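Local coordinates for protein putative short-chain dehydrogenase/reductase (Corynebacterium glutamicum, PDB 3E9N) that probably acts as an NAD(P)-dependent oxidoreductase of the short-chain dehydrogenase/reductase family, possibly an acetoacetyl-CoA reductase, although its substrate has not been established, at residues Ala120-Ser125 and Asn167-Ser172. Numbering follows the deposited sequence.
Sequences ALRAAS and NGIRVS
Arg122 and Asn167 meet through a shared third residue: the carboxylate of Glu164, the last residue of helix 144-164, forms a salt bridge with Arg122 NH2 through OE2 and accepts a hydrogen bond from Asn167 ND2 through OE1. The two side chains run alongside each other in the same direction, and Asn167 ND2 lies over one face of the guanidinium, 3.5 Å from Arg122 NE. Their planes are 43° apart, so this is an oblique approach of two donors brought together by one acceptor group. The Arg122 chain is extended from CG to NE, which carries the guanidinium alongside the Asn167 amide, toward Glu164. Arg122 CG packs 3.7 Å from Ile169 CD1, and the same methyl group reaches Leu121 CB, also at 3.7 Å. With chi2 at 178°, the Ile169 chain is stretched out, so that CD1 reaches the helix and touches both residues. At the helix end, Ser125 has positive phi in a Schellman motif, and its N bonds back to Arg122 O at 3.0 Å. This turn leaves two acceptors, Ser125 O and Gly168 O, 3.2 Å apart; a hydrogen bond to Gly168 O from NH2 of Arg230 of a second subunit probably eases their repulsion. At the Gly168 backbone angles a CB would be jammed against Asn167 O, and it would also clash with Ser125 OG. The contact thus joins the C-terminal end of helix 95-124 to the turn leading from helix 144-164 into strand 170-176, within the Rossmann-type fold, where strands 127-131 and 170-176 run parallel as neighbours.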
# COMPACT_ATOMS: atom_id res chain seq x y z
N ALA A 120 2.00 23.38 -21.96
CA ALA A 120 3.23 23.00 -22.61
C ALA A 120 3.54 21.49 -22.44
O ALA A 120 4.24 20.90 -23.27
CB ALA A 120 4.38 23.84 -22.06
N LEU A 121 3.09 20.89 -21.34
CA LEU A 121 3.39 19.49 -21.06
C LEU A 121 2.52 18.64 -22.01
O LEU A 121 2.99 17.65 -22.55
CB LEU A 121 3.07 19.12 -19.60
CG LEU A 121 4.04 19.59 -18.55
CD1 LEU A 121 3.44 19.51 -17.08
CD2 LEU A 121 5.42 18.95 -18.65
N ARG A 122 1.26 19.04 -22.18
CA ARG A 122 0.33 18.39 -23.06
C ARG A 122 0.78 18.52 -24.47
O ARG A 122 0.78 17.52 -25.21
CB ARG A 122 -1.02 19.05 -22.93
CG ARG A 122 -1.73 18.65 -21.66
CD ARG A 122 -3.07 19.32 -21.57
NE ARG A 122 -3.75 18.99 -20.32
CZ ARG A 122 -4.95 19.46 -20.01
NH1 ARG A 122 -5.58 20.25 -20.87
NH2 ARG A 122 -5.54 19.13 -18.87
N ALA A 123 1.19 19.73 -24.84
CA ALA A 123 1.68 20.01 -26.18
C ALA A 123 2.84 19.12 -26.57
O ALA A 123 2.95 18.78 -27.72
CB ALA A 123 2.10 21.55 -26.33
N ALA A 124 3.74 18.83 -25.63
CA ALA A 124 4.91 18.01 -25.92
C ALA A 124 4.70 16.54 -25.59
O ALA A 124 5.60 15.73 -25.81
CB ALA A 124 6.18 18.53 -25.17
N SER A 125 3.52 16.19 -25.07
CA SER A 125 3.33 14.91 -24.38
C SER A 125 4.46 14.57 -23.36
O SER A 125 5.04 13.48 -23.39
CB SER A 125 3.19 13.77 -25.40
OG SER A 125 2.05 13.97 -26.19
N ASN A 167 -3.91 12.77 -22.25
CA ASN A 167 -3.32 13.87 -22.96
C ASN A 167 -1.91 13.63 -23.37
O ASN A 167 -1.28 14.54 -23.91
CB ASN A 167 -3.44 15.13 -22.15
CG ASN A 167 -4.86 15.44 -21.83
OD1 ASN A 167 -5.72 15.35 -22.71
ND2 ASN A 167 -5.15 15.74 -20.57
N GLY A 168 -1.40 12.42 -23.11
CA GLY A 168 -0.07 12.10 -23.59
C GLY A 168 0.98 12.35 -22.54
O GLY A 168 2.18 12.12 -22.79
N ILE A 169 0.56 12.82 -21.36
CA ILE A 169 1.50 13.06 -20.28
C ILE A 169 1.83 11.81 -19.46
O ILE A 169 0.93 11.04 -19.09
CB ILE A 169 1.00 14.18 -19.33
CG1 ILE A 169 0.87 15.51 -20.09
CG2 ILE A 169 1.93 14.29 -18.08
CD1 ILE A 169 0.33 16.66 -19.26
N ARG A 170 3.12 11.60 -19.23
CA ARG A 170 3.55 10.52 -18.38
C ARG A 170 3.97 11.08 -17.03
O ARG A 170 4.56 12.18 -16.93
CB ARG A 170 4.66 9.69 -19.05
CG ARG A 170 4.20 9.13 -20.44
CD ARG A 170 5.16 8.08 -20.99
NE ARG A 170 6.44 8.63 -21.45
CZ ARG A 170 7.39 7.93 -22.08
NH1 ARG A 170 7.25 6.62 -22.35
NH2 ARG A 170 8.51 8.54 -22.44
N VAL A 171 3.62 10.34 -15.99
CA VAL A 171 3.86 10.79 -14.65
C VAL A 171 4.59 9.68 -13.91
O VAL A 171 4.20 8.52 -13.98
CB VAL A 171 2.57 11.15 -13.95
CG1 VAL A 171 2.90 11.71 -12.56
CG2 VAL A 171 1.82 12.22 -14.74
N SER A 172 5.66 10.05 -13.21
CA SER A 172 6.48 9.08 -12.56
C SER A 172 7.02 9.56 -11.22
O SER A 172 7.28 10.76 -11.02
CB SER A 172 7.60 8.67 -13.50
OG SER A 172 8.37 7.66 -12.88